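Local coordinates for protein 6-phospho-beta-glucosidase (Thermotoga maritima, PDB 1UP6) that hydrolyses cellobiose 6'-phosphate to glucose 6-phosphate and glucose, using NAD+ and a manganese ion as cofactors, at residues Ile101-Thr106 with Asn240-Tyr245; Lys86-Asp91 with Arg264-Ile269; Val33-Ile38 with Phe58-Ser63. All blocks are in the same frame, centred on the assembly; numbering follows the deposited sequence.

How the contacts relate
From the N terminus, contact 3 comes first: strands 33-36 and 59-62 pair within the NAD-binding Rossmann part, closing the short loop that runs through helix 40-54. The chain then leaves this unit, and contact 2 opens on helix 84-93. Its partner on helix 262-277 lies 173 residues later, and contact 1, joining loop 101-106 to 240-245, is nested inside that large loop. Both long-range contacts tie the N-terminal family 4 region to its C-terminal one around glucose 6-phosphate, and they touch where Glu104 OE1 meets Arg88 NH2. Contact 3 stands apart, its centre about 33 Å from that of contact 1 and about 26 Å from that of contact 2.

Contact 1: Ile101-Thr106 with Asn240-Tyr245; sequences IGQETT and NPYLRY. With G6P (6-O-phosphono-alpha-D-glucopyranose), chain K.
At the active site of this family 4 glycosidase, the loop 101-106 packs against the turn that carries Tyr242, the proton acceptor, and the residues leading into helix 244-247. Gln103 touches two tyrosines. Its CG sits over one face of the Tyr245 ring in a CH-pi contact, 4.0 Å from the ring centroid, and its amide turns to the edge of Tyr242, where NE2 comes within 3.5 Å of CE2. The bend at chi2 (-79°) carries the amide from one tyrosine to the other, its plane 68° from that of the Tyr242 ring. The amide is held on its oxygen side: Thr105 N donates to Gln103 OE1 over 2.9 Å, from above the carbonyl plane, and Thr106 N adds a weak bond. Ile101 CG2 and Thr106 CG2 pack around Tyr245, at 3.9 Å from its CD1 and 4.0 Å from its CB, respectively.

This links the N-terminal family 4 region to the C-terminal one beside the sugar. Tyr242 OH makes a weak bond of 3.3 Å to O5 of glucose 6-phosphate. Glu104, bridged to Arg81 and bonded to the NAD ribose, also reaches the sugar, with OE1 3.4 Å from C6; by similarity it raises the basicity of the active-site tyrosine. An Asx turn shapes the Tyr242 backbone, Asn240 OD1 accepting from Tyr242 N in the carbonyl plane, on a lone pair.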
loop_
_atom_site.group_PDB
_atom_site.type_symbol
_atom_site.label_atom_id
_atom_site.label_comp_id
_atom_site.label_asym_id
_atom_site.label_seq_id
_atom_site.Cartn_x
_atom_site.Cartn_y
_atom_site.Cartn_z
ATOM N N ILE A 101 -0.203 12.146 -33.833
ATOM C CA ILE A 101 -1.617 11.744 -33.870
ATOM C C ILE A 101 -2.536 12.887 -33.440
ATOM O O ILE A 101 -2.371 13.463 -32.358
ATOM C CB ILE A 101 -1.861 10.521 -32.931
ATOM C CG1 ILE A 101 -1.083 9.264 -33.387
ATOM C CG2 ILE A 101 -3.396 10.217 -32.741
ATOM C CD1 ILE A 101 -1.411 8.824 -34.745
ATOM N N GLY A 102 -3.494 13.201 -34.304
ATOM C CA GLY A 102 -4.552 14.144 -33.986
ATOM C C GLY A 102 -5.883 13.419 -33.908
ATOM O O GLY A 102 -6.346 12.846 -34.892
ATOM N N GLN A 103 -6.484 13.401 -32.726
ATOM C CA GLN A 103 -7.646 12.543 -32.476
ATOM C C GLN A 103 -8.493 13.135 -31.353
ATOM O O GLN A 103 -7.976 13.781 -30.462
ATOM C CB GLN A 103 -7.187 11.105 -32.176
ATOM C CG GLN A 103 -8.172 9.980 -32.548
ATOM C CD GLN A 103 -9.323 9.788 -31.509
ATOM O OE1 GLN A 103 -9.143 9.955 -30.282
ATOM N NE2 GLN A 103 -10.487 9.447 -32.006
ATOM N N GLU A 104 -9.802 12.930 -31.439
ATOM C CA GLU A 104 -10.786 13.524 -30.528
ATOM C C GLU A 104 -10.458 13.351 -29.019
ATOM O O GLU A 104 -10.528 14.316 -28.254
ATOM C CB GLU A 104 -12.177 12.941 -30.880
ATOM C CG GLU A 104 -13.290 13.499 -30.003
ATOM C CD GLU A 104 -14.587 12.691 -30.009
ATOM O OE1 GLU A 104 -14.725 11.731 -30.788
ATOM O OE2 GLU A 104 -15.508 13.045 -29.220
ATOM N N THR A 105 -10.072 12.138 -28.611
ATOM C CA THR A 105 -9.855 11.842 -27.199
ATOM C C THR A 105 -8.461 11.346 -26.822
ATOM O O THR A 105 -8.128 11.295 -25.648
ATOM C CB THR A 105 -10.904 10.833 -26.681
ATOM O OG1 THR A 105 -10.798 9.613 -27.413
ATOM C CG2 THR A 105 -12.323 11.278 -27.032
ATOM N N THR A 106 -7.635 11.027 -27.801
ATOM C CA THR A 106 -6.378 10.333 -27.547
ATOM C C THR A 106 -5.200 11.203 -27.928
ATOM O O THR A 106 -5.132 11.661 -29.070
ATOM C CB THR A 106 -6.356 9.024 -28.417
ATOM O OG1 THR A 106 -7.402 8.140 -27.967
ATOM C CG2 THR A 106 -5.058 8.209 -28.212
ATOM N N ASN A 240 -8.808 -2.408 -26.334
ATOM C CA ASN A 240 -9.669 -1.363 -26.851
ATOM C C ASN A 240 -9.126 -0.960 -28.223
ATOM O O ASN A 240 -7.908 -0.890 -28.424
ATOM C CB ASN A 240 -9.583 -0.198 -25.897
ATOM C CG ASN A 240 -10.670 0.804 -26.109
ATOM O OD1 ASN A 240 -10.774 1.421 -27.177
ATOM N ND2 ASN A 240 -11.475 1.017 -25.067
ATOM N N PRO A 241 -10.016 -0.706 -29.182
ATOM C CA PRO A 241 -9.572 -0.352 -30.549
ATOM C C PRO A 241 -8.770 0.956 -30.560
ATOM O O PRO A 241 -7.955 1.116 -31.461
ATOM C CB PRO A 241 -10.877 -0.216 -31.366
ATOM C CG PRO A 241 -12.003 -0.207 -30.395
ATOM C CD PRO A 241 -11.489 -0.711 -29.031
ATOM N N TYR A 242 -8.954 1.826 -29.560
ATOM C CA TYR A 242 -8.186 3.060 -29.473
ATOM C C TYR A 242 -6.706 2.819 -29.229
ATOM O O TYR A 242 -5.888 3.724 -29.435
ATOM C CB TYR A 242 -8.731 3.991 -28.381
ATOM C CG TYR A 242 -9.920 4.756 -28.851
ATOM C CD1 TYR A 242 -11.221 4.233 -28.702
ATOM C CD2 TYR A 242 -9.761 5.985 -29.477
ATOM C CE1 TYR A 242 -12.327 4.947 -29.173
ATOM C CE2 TYR A 242 -10.850 6.692 -29.946
ATOM C CZ TYR A 242 -12.124 6.180 -29.792
ATOM O OH TYR A 242 -13.202 6.902 -30.258
ATOM N N LEU A 243 -6.362 1.606 -28.801
ATOM C CA LEU A 243 -4.963 1.237 -28.611
ATOM C C LEU A 243 -4.168 1.269 -29.894
ATOM O O LEU A 243 -2.960 1.393 -29.865
ATOM C CB LEU A 243 -4.795 -0.120 -27.941
ATOM C CG LEU A 243 -4.424 -0.059 -26.439
ATOM C CD1 LEU A 243 -3.111 0.650 -26.145
ATOM C CD2 LEU A 243 -5.553 0.594 -25.595
ATOM N N ARG A 244 -4.862 1.176 -31.020
ATOM C CA ARG A 244 -4.243 1.325 -32.327
ATOM C C ARG A 244 -3.398 2.596 -32.464
ATOM O O ARG A 244 -2.364 2.547 -33.109
ATOM C CB ARG A 244 -5.310 1.335 -33.422
ATOM C CG ARG A 244 -5.620 -0.032 -33.983
ATOM C CD ARG A 244 -7.098 -0.243 -34.284
ATOM N NE ARG A 244 -7.539 0.451 -35.486
ATOM C CZ ARG A 244 -8.437 1.440 -35.518
ATOM N NH1 ARG A 244 -9.019 1.884 -34.413
ATOM N NH2 ARG A 244 -8.750 1.992 -36.692
ATOM N N TYR A 245 -3.826 3.719 -31.854
ATOM C CA TYR A 245 -3.066 4.965 -31.982
ATOM C C TYR A 245 -1.717 4.831 -31.270
ATOM O O TYR A 245 -0.748 5.468 -31.658
ATOM C CB TYR A 245 -3.880 6.175 -31.471
ATOM C CG TYR A 245 -5.179 6.325 -32.198
ATOM C CD1 TYR A 245 -5.206 6.791 -33.505
ATOM C CD2 TYR A 245 -6.383 5.947 -31.606
ATOM C CE1 TYR A 245 -6.413 6.900 -34.207
ATOM C CE2 TYR A 245 -7.580 6.044 -32.290
ATOM C CZ TYR A 245 -7.587 6.513 -33.580
ATOM O OH TYR A 245 -8.769 6.607 -34.275
HETATM C C1 G6P K . -16.650 6.041 -29.979
HETATM C C2 G6P K . -16.179 6.559 -28.629
HETATM C C3 G6P K . -16.901 7.843 -28.312
HETATM C C4 G6P K . -16.725 8.878 -29.389
HETATM C C5 G6P K . -17.128 8.296 -30.738
HETATM C C6 G6P K . -16.794 9.313 -31.836
HETATM O O1 G6P K . -15.946 4.822 -30.267
HETATM O O2 G6P K . -16.507 5.616 -27.621
HETATM O O3 G6P K . -16.450 8.387 -27.089
HETATM O O4 G6P K . -17.600 9.948 -29.051
HETATM O O5 G6P K . -16.415 7.064 -30.970
HETATM O O6 G6P K . -17.566 9.069 -33.010
HETATM P P G6P K . -17.780 10.246 -34.017
HETATM O O1P G6P K . -19.091 9.897 -34.868
HETATM O O2P G6P K . -16.702 10.400 -34.992
HETATM O O3P G6P K . -18.200 11.558 -33.313
#

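Contact 2: Lys86-Asp91 with Arg264-Ile269; sequences KGREND and REVMKI. With G6P (6-O-phosphono-alpha-D-glucopyranose), chain K.
Glu89 and Met267, a selenomethionine, bury the most surface where helix 84-93 runs past helix 262-277. The two short segments are nearly antiparallel, their axes 10.1 Å apart at an angle of 155°. Glu89 extends from its helix with CG anti to the backbone N (chi1 -172°), which brings its carboxylate across to Arg264. There OE2 forms a salt bridge with Arg264 NH1 at 3.2 Å. The bonded nitrogen lies above the carboxylate plane, whereas the oxygen lies near the guanidinium plane, and the two planes stand 78° apart. Arg264 reaches it through a bend at chi3, with its CG and CD passing close to the carboxylate. The Met267 side chain crosses that of Glu89 at about a right angle and places its terminal CE beside Glu89 OE1 and 3.9 Å from Lys86 N.

On the side of the substrate, Val266 CG2 packs 4.1 Å from Arg88 NH1. The same Val266 CG2 lies 3.8 Å from G6P O2P. The extended Arg88 chain carries its guanidinium to the phosphate, where NH1 donates to O3P over 2.7 Å and NH2 to O2P over 2.9 Å. These two nearly straight bonds fix the rotation of the guanidinium, and Glu92 holds its NE. Arg88 thus holds the phosphate end of the substrate pocket, with Arg262 NE also bonded to the ligand, between the two family 4 regions.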
loop_
_atom_site.group_PDB
_atom_site.type_symbol
_atom_site.label_atom_id
_atom_site.label_comp_id
_atom_site.label_asym_id
_atom_site.label_seq_id
_atom_site.Cartn_x
_atom_site.Cartn_y
_atom_site.Cartn_z
ATOM N N LYS A 86 -16.113 22.676 -34.195
ATOM C CA LYS A 86 -14.965 23.537 -34.465
ATOM C C LYS A 86 -13.792 23.272 -33.499
ATOM O O LYS A 86 -12.653 23.176 -33.934
ATOM C CB LYS A 86 -15.402 25.015 -34.469
ATOM C CG LYS A 86 -14.336 26.028 -33.947
ATOM C CD LYS A 86 -14.435 27.401 -34.660
ATOM C CE LYS A 86 -13.043 28.072 -34.732
ATOM N NZ LYS A 86 -12.061 27.479 -35.753
ATOM N N GLY A 87 -14.057 23.125 -32.206
ATOM C CA GLY A 87 -12.994 22.785 -31.254
ATOM C C GLY A 87 -12.373 21.418 -31.538
ATOM O O GLY A 87 -11.137 21.231 -31.531
ATOM N N ARG A 88 -13.245 20.457 -31.815
ATOM C CA ARG A 88 -12.840 19.111 -32.178
ATOM C C ARG A 88 -11.974 19.084 -33.449
ATOM O O ARG A 88 -10.950 18.397 -33.499
ATOM C CB ARG A 88 -14.054 18.224 -32.328
ATOM C CG ARG A 88 -13.705 16.757 -32.596
ATOM C CD ARG A 88 -14.865 15.936 -33.091
ATOM N NE ARG A 88 -14.451 14.602 -33.501
ATOM C CZ ARG A 88 -15.277 13.563 -33.688
ATOM N NH1 ARG A 88 -16.587 13.683 -33.507
ATOM N NH2 ARG A 88 -14.792 12.398 -34.056
ATOM N N GLU A 89 -12.385 19.841 -34.456
ATOM C CA GLU A 89 -11.587 20.045 -35.652
ATOM C C GLU A 89 -10.180 20.602 -35.356
ATOM O O GLU A 89 -9.214 20.134 -35.947
ATOM C CB GLU A 89 -12.348 20.929 -36.642
ATOM C CG GLU A 89 -11.680 21.041 -37.977
ATOM C CD GLU A 89 -12.356 22.042 -38.903
ATOM O OE1 GLU A 89 -13.536 22.365 -38.650
ATOM O OE2 GLU A 89 -11.702 22.505 -39.892
ATOM N N ASN A 90 -10.056 21.584 -34.457
ATOM C CA ASN A 90 -8.730 22.048 -34.049
ATOM C C ASN A 90 -7.933 20.962 -33.329
ATOM O O ASN A 90 -6.752 20.827 -33.572
ATOM C CB ASN A 90 -8.805 23.297 -33.190
ATOM C CG ASN A 90 -9.231 24.524 -33.970
ATOM O OD1 ASN A 90 -8.973 24.649 -35.148
ATOM N ND2 ASN A 90 -9.857 25.452 -33.289
ATOM N N ASP A 91 -8.575 20.210 -32.443
ATOM C CA ASP A 91 -7.940 19.109 -31.728
ATOM C C ASP A 91 -7.362 18.022 -32.647
ATOM O O ASP A 91 -6.268 17.517 -32.426
ATOM C CB ASP A 91 -8.971 18.455 -30.787
ATOM C CG ASP A 91 -9.371 19.372 -29.650
ATOM O OD1 ASP A 91 -8.628 20.363 -29.413
ATOM O OD2 ASP A 91 -10.403 19.202 -28.958
ATOM N N ARG A 264 -15.022 17.241 -39.452
ATOM C CA ARG A 264 -15.610 17.935 -40.598
ATOM C C ARG A 264 -16.666 17.079 -41.246
ATOM O O ARG A 264 -17.666 17.579 -41.772
ATOM C CB ARG A 264 -14.552 18.294 -41.636
ATOM C CG ARG A 264 -14.079 19.722 -41.569
ATOM C CD ARG A 264 -12.922 20.024 -42.516
ATOM N NE ARG A 264 -13.380 20.761 -43.694
ATOM C CZ ARG A 264 -13.515 22.088 -43.720
ATOM N NH1 ARG A 264 -13.230 22.803 -42.636
ATOM N NH2 ARG A 264 -13.926 22.706 -44.826
ATOM N N GLU A 265 -16.457 15.772 -41.206
ATOM C CA GLU A 265 -17.443 14.910 -41.804
ATOM C C GLU A 265 -18.614 14.575 -40.890
ATOM O O GLU A 265 -19.676 14.196 -41.347
ATOM C CB GLU A 265 -16.811 13.697 -42.484
ATOM C CG GLU A 265 -16.161 12.730 -41.550
ATOM C CD GLU A 265 -15.340 11.671 -42.297
ATOM O OE1 GLU A 265 -14.988 11.885 -43.496
ATOM O OE2 GLU A 265 -15.029 10.614 -41.681
ATOM N N VAL A 266 -18.417 14.757 -39.597
ATOM C CA VAL A 266 -19.503 14.668 -38.649
ATOM C C VAL A 266 -20.386 15.932 -38.712
ATOM O O VAL A 266 -21.571 15.868 -38.406
ATOM C CB VAL A 266 -18.918 14.457 -37.263
ATOM C CG1 VAL A 266 -19.990 14.396 -36.203
ATOM C CG2 VAL A 266 -18.099 13.164 -37.248
HETATM N N MSE A 267 -19.804 17.068 -39.109
HETATM C CA MSE A 267 -20.617 18.277 -39.271
HETATM C C MSE A 267 -21.635 17.981 -40.378
HETATM O O MSE A 267 -22.775 18.390 -40.271
HETATM C CB MSE A 267 -19.777 19.506 -39.623
HETATM C CG MSE A 267 -19.183 20.265 -38.422
HETATM SE SE MSE A 267 -17.763 21.549 -39.047
HETATM C CE MSE A 267 -16.268 21.170 -37.830
ATOM N N LYS A 268 -21.229 17.256 -41.418
ATOM C CA LYS A 268 -22.148 16.904 -42.490
ATOM C C LYS A 268 -23.196 15.883 -42.058
ATOM O O LYS A 268 -24.369 16.012 -42.420
ATOM C CB LYS A 268 -21.407 16.430 -43.738
ATOM C CG LYS A 268 -20.490 17.500 -44.315
ATOM C CD LYS A 268 -20.047 17.202 -45.740
ATOM C CE LYS A 268 -18.523 17.173 -45.886
ATOM N NZ LYS A 268 -17.895 16.243 -44.881
ATOM N N ILE A 269 -22.789 14.884 -41.285
ATOM C CA ILE A 269 -23.731 13.915 -40.764
ATOM C C ILE A 269 -24.801 14.583 -39.873
ATOM O O ILE A 269 -25.994 14.328 -40.038
ATOM C CB ILE A 269 -22.972 12.793 -40.014
ATOM C CG1 ILE A 269 -22.255 11.877 -41.020
ATOM C CG2 ILE A 269 -23.915 11.975 -39.133
ATOM C CD1 ILE A 269 -21.062 11.144 -40.426
HETATM C C1 G6P K . -16.650 6.041 -29.979
HETATM C C2 G6P K . -16.179 6.559 -28.629
HETATM C C3 G6P K . -16.901 7.843 -28.312
HETATM C C4 G6P K . -16.725 8.878 -29.389
HETATM C C5 G6P K . -17.128 8.296 -30.738
HETATM C C6 G6P K . -16.794 9.313 -31.836
HETATM O O1 G6P K . -15.946 4.822 -30.267
HETATM O O2 G6P K . -16.507 5.616 -27.621
HETATM O O3 G6P K . -16.450 8.387 -27.089
HETATM O O4 G6P K . -17.600 9.948 -29.051
HETATM O O5 G6P K . -16.415 7.064 -30.970
HETATM O O6 G6P K . -17.566 9.069 -33.010
HETATM P P G6P K . -17.780 10.246 -34.017
HETATM O O1P G6P K . -19.091 9.897 -34.868
HETATM O O2P G6P K . -16.702 10.400 -34.992
HETATM O O3P G6P K . -18.200 11.558 -33.313
#

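Contact 3: Val33-Ile38 with Phe58-Ser63. With MN (manganese (II) ion), chain M; MN (manganese (II) ion), chain L; NAD (nicotinamide-adenine-dinucleotide), chain I.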
loop_
_atom_site.group_PDB
_atom_site.type_symbol
_atom_site.label_atom_id
_atom_site.label_comp_id
_atom_site.label_asym_id
_atom_site.label_seq_id
_atom_site.Cartn_x
_atom_site.Cartn_y
_atom_site.Cartn_z
ATOM N N VAL A 33 -38.242 14.965 -17.747
ATOM C CA VAL A 33 -36.898 15.120 -18.245
ATOM C C VAL A 33 -36.785 16.550 -18.743
ATOM O O VAL A 33 -37.602 16.974 -19.547
ATOM C CB VAL A 33 -36.540 14.039 -19.330
ATOM C CG1 VAL A 33 -35.129 14.254 -19.894
ATOM C CG2 VAL A 33 -36.629 12.637 -18.726
ATOM N N ILE A 34 -35.792 17.284 -18.233
ATOM C CA ILE A 34 -35.585 18.688 -18.578
ATOM C C ILE A 34 -34.280 18.872 -19.356
ATOM O O ILE A 34 -33.253 18.310 -18.984
ATOM C CB ILE A 34 -35.637 19.584 -17.296
ATOM C CG1 ILE A 34 -35.597 21.073 -17.651
ATOM C CG2 ILE A 34 -34.524 19.256 -16.335
ATOM C CD1 ILE A 34 -36.310 21.977 -16.572
ATOM N N PHE A 35 -34.325 19.688 -20.400
ATOM C CA PHE A 35 -33.190 19.898 -21.294
ATOM C C PHE A 35 -32.591 21.303 -21.238
ATOM O O PHE A 35 -33.316 22.283 -21.241
ATOM C CB PHE A 35 -33.574 19.578 -22.755
ATOM C CG PHE A 35 -34.037 18.165 -22.967
ATOM C CD1 PHE A 35 -35.366 17.817 -22.778
ATOM C CD2 PHE A 35 -33.131 17.170 -23.322
ATOM C CE1 PHE A 35 -35.786 16.511 -22.943
ATOM C CE2 PHE A 35 -33.541 15.855 -23.510
ATOM C CZ PHE A 35 -34.879 15.524 -23.322
ATOM N N TYR A 36 -31.266 21.378 -21.186
ATOM C CA TYR A 36 -30.531 22.612 -21.319
ATOM C C TYR A 36 -29.516 22.543 -22.477
ATOM O O TYR A 36 -28.848 21.538 -22.667
ATOM C CB TYR A 36 -29.787 22.953 -20.014
ATOM C CG TYR A 36 -28.856 24.121 -20.212
ATOM C CD1 TYR A 36 -29.369 25.399 -20.426
ATOM C CD2 TYR A 36 -27.481 23.938 -20.280
ATOM C CE1 TYR A 36 -28.536 26.484 -20.668
ATOM C CE2 TYR A 36 -26.635 25.004 -20.499
ATOM C CZ TYR A 36 -27.176 26.281 -20.691
ATOM O OH TYR A 36 -26.358 27.345 -20.902
ATOM N N ASP A 37 -29.385 23.632 -23.229
ATOM C CA ASP A 37 -28.328 23.737 -24.225
ATOM C C ASP A 37 -27.934 25.188 -24.439
ATOM O O ASP A 37 -28.790 26.043 -24.407
ATOM C CB ASP A 37 -28.804 23.124 -25.557
ATOM C CG ASP A 37 -27.654 22.671 -26.439
ATOM O OD1 ASP A 37 -26.946 23.536 -27.000
ATOM O OD2 ASP A 37 -27.364 21.478 -26.630
ATOM N N ILE A 38 -26.649 25.461 -24.669
ATOM C CA ILE A 38 -26.200 26.815 -25.055
ATOM C C ILE A 38 -26.757 27.279 -26.401
ATOM O O ILE A 38 -27.028 28.484 -26.581
ATOM C CB ILE A 38 -24.670 26.987 -25.006
ATOM C CG1 ILE A 38 -23.977 26.036 -25.990
ATOM C CG2 ILE A 38 -24.163 26.832 -23.530
ATOM C CD1 ILE A 38 -22.481 26.367 -26.273
ATOM N N PHE A 58 -43.699 10.948 -19.894
ATOM C CA PHE A 58 -43.284 11.857 -18.835
ATOM C C PHE A 58 -43.268 13.240 -19.439
ATOM O O PHE A 58 -43.498 13.386 -20.642
ATOM C CB PHE A 58 -41.935 11.486 -18.244
ATOM C CG PHE A 58 -40.906 11.047 -19.252
ATOM C CD1 PHE A 58 -40.242 11.976 -20.057
ATOM C CD2 PHE A 58 -40.583 9.705 -19.387
ATOM C CE1 PHE A 58 -39.272 11.570 -20.980
ATOM C CE2 PHE A 58 -39.584 9.293 -20.299
ATOM C CZ PHE A 58 -38.940 10.228 -21.099
ATOM N N LYS A 59 -43.041 14.254 -18.610
ATOM C CA LYS A 59 -43.053 15.632 -19.086
ATOM C C LYS A 59 -41.717 15.913 -19.737
ATOM O O LYS A 59 -40.698 15.401 -19.302
ATOM C CB LYS A 59 -43.347 16.590 -17.930
ATOM C CG LYS A 59 -44.808 16.565 -17.502
ATOM C CD LYS A 59 -44.983 16.555 -15.977
ATOM C CE LYS A 59 -45.587 17.887 -15.451
ATOM N NZ LYS A 59 -44.620 19.038 -15.643
ATOM N N VAL A 60 -41.735 16.685 -20.806
ATOM C CA VAL A 60 -40.523 17.116 -21.463
ATOM C C VAL A 60 -40.422 18.647 -21.342
ATOM O O VAL A 60 -41.312 19.367 -21.790
ATOM C CB VAL A 60 -40.514 16.648 -22.939
ATOM C CG1 VAL A 60 -39.307 17.188 -23.688
ATOM C CG2 VAL A 60 -40.541 15.127 -23.018
ATOM N N LEU A 61 -39.347 19.128 -20.716
ATOM C CA LEU A 61 -39.186 20.550 -20.453
ATOM C C LEU A 61 -37.875 21.084 -20.997
ATOM O O LEU A 61 -36.914 20.346 -21.136
ATOM C CB LEU A 61 -39.273 20.810 -18.946
ATOM C CG LEU A 61 -40.546 20.364 -18.219
ATOM C CD1 LEU A 61 -40.359 20.403 -16.679
ATOM C CD2 LEU A 61 -41.748 21.223 -18.670
ATOM N N ILE A 62 -37.846 22.377 -21.297
ATOM C CA ILE A 62 -36.612 23.093 -21.594
ATOM C C ILE A 62 -36.358 24.120 -20.499
ATOM O O ILE A 62 -37.255 24.844 -20.104
ATOM C CB ILE A 62 -36.698 23.780 -23.021
ATOM C CG1 ILE A 62 -36.663 22.711 -24.115
ATOM C CG2 ILE A 62 -35.547 24.774 -23.260
ATOM C CD1 ILE A 62 -37.223 23.148 -25.404
ATOM N N SER A 63 -35.130 24.174 -20.025
ATOM C CA SER A 63 -34.694 25.251 -19.171
ATOM C C SER A 63 -33.778 26.166 -19.985
ATOM O O SER A 63 -32.845 25.684 -20.668
ATOM C CB SER A 63 -33.947 24.691 -17.972
ATOM O OG SER A 63 -33.518 25.741 -17.138
HETATM MN MN MN M . -26.164 30.237 -27.563
HETATM MN MN MN L . -28.388 29.971 -26.529
HETATM P PA NAD I . -21.941 18.149 -30.435
HETATM O O1A NAD I . -20.567 18.661 -30.673
HETATM O O2A NAD I . -22.828 18.663 -31.581
HETATM O O5B NAD I . -22.436 18.641 -28.949
HETATM C C5B NAD I . -23.642 18.373 -28.263
HETATM C C4B NAD I . -24.386 19.647 -27.823
HETATM O O4B NAD I . -23.806 20.215 -26.660
HETATM C C3B NAD I . -24.446 20.786 -28.849
HETATM O O3B NAD I . -25.748 20.929 -29.378
HETATM C C2B NAD I . -24.020 22.048 -28.093
HETATM O O2B NAD I . -24.876 23.152 -28.292
HETATM C C1B NAD I . -24.040 21.612 -26.639
HETATM N N9A NAD I . -23.022 22.246 -25.793
HETATM C C8A NAD I . -21.704 22.505 -26.082
HETATM N N7A NAD I . -21.134 23.080 -24.989
HETATM C C5A NAD I . -22.065 23.185 -24.011
HETATM C C6A NAD I . -22.019 23.685 -22.715
HETATM N N6A NAD I . -20.883 24.193 -22.244
HETATM N N1A NAD I . -23.156 23.653 -21.931
HETATM C C2A NAD I . -24.327 23.134 -22.449
HETATM N N3A NAD I . -24.387 22.647 -23.739
HETATM C C4A NAD I . -23.267 22.671 -24.507
HETATM O O3 NAD I . -21.772 16.551 -30.621
HETATM P PN NAD I . -21.973 15.310 -29.618
HETATM O O1N NAD I . -21.233 14.182 -30.248
HETATM O O2N NAD I . -23.420 15.127 -29.371
HETATM O O5D NAD I . -21.217 15.699 -28.250
HETATM C C5D NAD I . -21.646 15.102 -27.043
HETATM C C4D NAD I . -20.511 15.062 -26.027
HETATM O O4D NAD I . -20.540 13.778 -25.436
HETATM C C3D NAD I . -19.134 15.208 -26.671
HETATM O O3D NAD I . -18.186 15.601 -25.705
HETATM C C2D NAD I . -18.862 13.792 -27.113
HETATM O O2D NAD I . -17.504 13.526 -27.377
HETATM C C1D NAD I . -19.392 13.066 -25.886
HETATM N N1N NAD I . -19.714 11.665 -26.149
HETATM C C2N NAD I . -19.100 10.756 -25.358
HETATM C C3N NAD I . -19.368 9.403 -25.520
HETATM C C7N NAD I . -18.672 8.426 -24.637
HETATM O O7N NAD I . -18.710 7.072 -25.064
HETATM N N7N NAD I . -18.051 8.873 -23.531
HETATM C C4N NAD I . -20.254 8.979 -26.512
HETATM C C5N NAD I . -20.871 9.922 -27.325
HETATM C C6N NAD I . -20.592 11.273 -27.122
HETATM O O HOH W 1 -31.554 25.418 -23.083
HETATM O O HOH W 2 -29.528 28.617 -24.711
#
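Val33 and Phe35 pack closely on the sheet face they share with Val60. Val33 CG2 lies 3.6 Å from CE1 of the Phe58 ring, and Phe35 CE1 lies 3.7 Å from Val60 CG1. Four backbone bonds, from Val33 N to Lys59 O through Ser63 N to Phe35 O, hold the parallel strands in register. On the other face Ile34 packs its CG1 3.9 Å from Leu61 CB and its CD1 against Ser63 CB.

The outer side is looser: the exposed Lys59 side chain turns from the neighbouring strand, and beyond Tyr36 the strands separate, with a water meeting both Asp37 N and Ser63 O. The buried Asp37 binds the cofactor, OD1 accepting from NAD O2B and OD2 from O3B, an acidic residue at the end of the second strand as in NAD-specific Rossmann folds. Two modelled manganese positions, too close together to be clearly separate ions, lie at Ile38 O.

Strand 59-62, an edge strand of the six-stranded parallel sheet, is linked to strand 32-36 by helix 40-54 in a beta-alpha-beta unit; strand 3-7 flanks strand 32-36 across from it, helices 14-24 and 40-54 cover the Phe35 face, and helix 66-70 meets Ile34.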